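Local coordinates for glutamate receptor 1 (Adineta vaga, PDB 4IO4), which binds glutamate and, here, serine in its ligand-binding domain, and as a whole receptor probably acts as a ligand-gated ion channel, at residues S106-M111 against M179-A184. Sequence-based numbering, arbitrary orientation.
With SER (serine), chain C.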
loop_
_atom_site.group_PDB
_atom_site.type_symbol
_atom_site.label_atom_id
_atom_site.label_comp_id
_atom_site.label_asym_id
_atom_site.label_seq_id
_atom_site.Cartn_x
_atom_site.Cartn_y
_atom_site.Cartn_z
ATOM N N SER A 106 -0.079 -3.642 8.982
ATOM C CA SER A 106 0.691 -3.093 10.087
ATOM C C SER A 106 0.676 -4.183 11.142
ATOM O O SER A 106 0.020 -5.204 10.957
ATOM C CB SER A 106 0.071 -1.792 10.613
ATOM O OG SER A 106 -1.254 -2.032 11.047
ATOM N N MET A 107 1.420 -4.000 12.229
ATOM C CA MET A 107 1.497 -5.040 13.251
ATOM C C MET A 107 0.937 -4.530 14.569
ATOM O O MET A 107 0.847 -3.311 14.791
ATOM C CB MET A 107 2.945 -5.544 13.425
ATOM C CG MET A 107 3.396 -6.555 12.352
ATOM S SD MET A 107 5.026 -7.287 12.659
ATOM C CE MET A 107 6.080 -5.883 12.369
ATOM N N ARG A 108 0.532 -5.478 15.406
ATOM C CA ARG A 108 0.083 -5.229 16.764
ATOM C C ARG A 108 0.773 -6.205 17.717
ATOM O O ARG A 108 1.283 -7.269 17.306
ATOM C CB ARG A 108 -1.435 -5.344 16.841
ATOM C CG ARG A 108 -2.084 -4.311 15.929
ATOM C CD ARG A 108 -3.319 -3.737 16.443
ATOM N NE ARG A 108 -3.204 -3.166 17.781
ATOM C CZ ARG A 108 -4.248 -3.050 18.580
ATOM N NH1 ARG A 108 -5.439 -3.452 18.153
ATOM N NH2 ARG A 108 -4.120 -2.542 19.788
ATOM N N ILE A 109 0.836 -5.809 18.971
ATOM C CA ILE A 109 1.317 -6.656 20.045
ATOM C C ILE A 109 0.197 -7.580 20.495
ATOM O O ILE A 109 -0.933 -7.138 20.771
ATOM C CB ILE A 109 1.794 -5.802 21.227
ATOM C CG1 ILE A 109 2.870 -4.803 20.766
ATOM C CG2 ILE A 109 2.296 -6.687 22.349
ATOM C CD1 ILE A 109 3.245 -3.745 21.823
ATOM N N LEU A 110 0.518 -8.867 20.564
ATOM C CA LEU A 110 -0.398 -9.925 21.018
ATOM C C LEU A 110 -0.000 -10.359 22.418
ATOM O O LEU A 110 1.186 -10.533 22.695
ATOM C CB LEU A 110 -0.289 -11.129 20.105
ATOM C CG LEU A 110 -1.121 -12.375 20.422
ATOM C CD1 LEU A 110 -2.592 -12.168 20.147
ATOM C CD2 LEU A 110 -0.606 -13.505 19.563
ATOM N N MET A 111 -0.981 -10.544 23.291
ATOM C CA MET A 111 -0.693 -10.932 24.672
ATOM C C MET A 111 -1.891 -11.654 25.257
ATOM O O MET A 111 -2.981 -11.676 24.652
ATOM C CB MET A 111 -0.385 -9.705 25.506
ATOM C CG MET A 111 -1.619 -8.834 25.806
ATOM S SD MET A 111 -1.199 -7.296 26.689
ATOM C CE MET A 111 -2.834 -6.674 27.123
ATOM N N MET A 179 2.005 -9.656 15.717
ATOM C CA MET A 179 1.199 -10.232 14.631
ATOM C C MET A 179 0.741 -9.134 13.687
ATOM O O MET A 179 0.482 -8.012 14.114
ATOM C CB MET A 179 -0.076 -10.918 15.132
ATOM C CG MET A 179 0.081 -12.323 15.631
ATOM S SD MET A 179 -1.540 -13.097 15.911
ATOM C CE MET A 179 -1.934 -13.671 14.274
ATOM N N ASP A 180 0.568 -9.495 12.417
ATOM C CA ASP A 180 -0.044 -8.606 11.458
ATOM C C ASP A 180 -1.445 -8.345 11.924
ATOM O O ASP A 180 -2.085 -9.202 12.514
ATOM C CB ASP A 180 -0.112 -9.231 10.070
ATOM C CG ASP A 180 1.254 -9.551 9.494
ATOM O OD1 ASP A 180 2.203 -8.758 9.703
ATOM O OD2 ASP A 180 1.375 -10.606 8.824
ATOM N N ILE A 181 -1.923 -7.147 11.639
ATOM C CA ILE A 181 -3.190 -6.704 12.149
ATOM C C ILE A 181 -4.394 -7.506 11.677
ATOM O O ILE A 181 -5.286 -7.803 12.476
ATOM C CB ILE A 181 -3.386 -5.213 11.834
ATOM C CG1 ILE A 181 -4.527 -4.649 12.691
ATOM C CG2 ILE A 181 -3.591 -4.968 10.355
ATOM C CD1 ILE A 181 -4.546 -3.127 12.696
ATOM N N GLY A 182 -4.426 -7.877 10.399
ATOM C CA GLY A 182 -5.592 -8.568 9.869
ATOM C C GLY A 182 -5.782 -9.896 10.562
ATOM O O GLY A 182 -6.861 -10.199 11.052
ATOM N N THR A 183 -4.717 -10.699 10.615
ATOM C CA THR A 183 -4.823 -12.000 11.270
ATOM C C THR A 183 -4.910 -11.879 12.786
ATOM O O THR A 183 -5.557 -12.697 13.446
ATOM C CB THR A 183 -3.639 -12.912 10.890
ATOM O OG1 THR A 183 -2.441 -12.140 10.922
ATOM C CG2 THR A 183 -3.865 -13.460 9.491
ATOM N N ALA A 184 -4.251 -10.868 13.340
ATOM C CA ALA A 184 -4.308 -10.639 14.781
ATOM C C ALA A 184 -5.751 -10.455 15.244
ATOM O O ALA A 184 -6.199 -11.096 16.221
ATOM C CB ALA A 184 -3.455 -9.419 15.168
HETATM N N SER C . 3.558 -10.854 7.096
HETATM C CA SER C . 4.722 -11.440 7.860
HETATM C C SER C . 5.891 -11.685 6.944
HETATM O O SER C . 5.746 -11.664 5.681
HETATM C CB SER C . 4.344 -12.735 8.591
HETATM O OG SER C . 3.549 -12.463 9.729
HETATM O OXT SER C . 6.995 -11.910 7.475
#
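Arg108 and Met179 form an antiparallel hydrogen-bonded pair: Arg108 N reaches Met179 O at 2.8 Å, and Met179 N returns the bond to Arg108 O at 3.0 Å. One step on, at the non-hydrogen-bonded pair of Met107 and Asp180, the side chains part and the strand gives way to helix 181-190. Ser106 O takes up the first helical amide, Ile181 N, at 2.8 Å.

Ile181 lies between the side chains of two strand residues. With CG1 anti to the backbone N (chi1 -165°), its CD1 is brought to 4.0 Å from Arg108 CD, while CG2 and CD1 both approach Ser106 OG from the same side. The arginine thus offers its aliphatic part to the isoleucine and carries its guanidinium onward to the carbonyl of Gly199. Further along, Leu110 CD2 abuts Met179 SD at 3.8 Å, and Met165 of helix 162-171 packs on both side chains.

Asp180 turns its carboxylate to the bound serine. OD2 accepts two bonds, from the ligand N at 2.8 Å and from the ligand OG at 3.0 Å, whereas OD1 is held by Asn105 ND2. Gripped through both oxygens, the carboxylate is restrained from rotating. Replacing the acid by an alanine removes both oxygens and is likely to leave the ligand ammonium without its anionic mate and Asn105 ND2 without this acceptor.

At this strand-to-helix junction of the periplasmic-binding-protein fold, the backbone bonds on either side of Asp180, at Met179 and Ile181, probably help to hold the acid in place. Its charge probably complements the ligand ammonium, as in other glutamate-receptor ligand-binding domains, while OD2 also accepts a bond from the hydroxyl of this serine, a group that glutamate lacks.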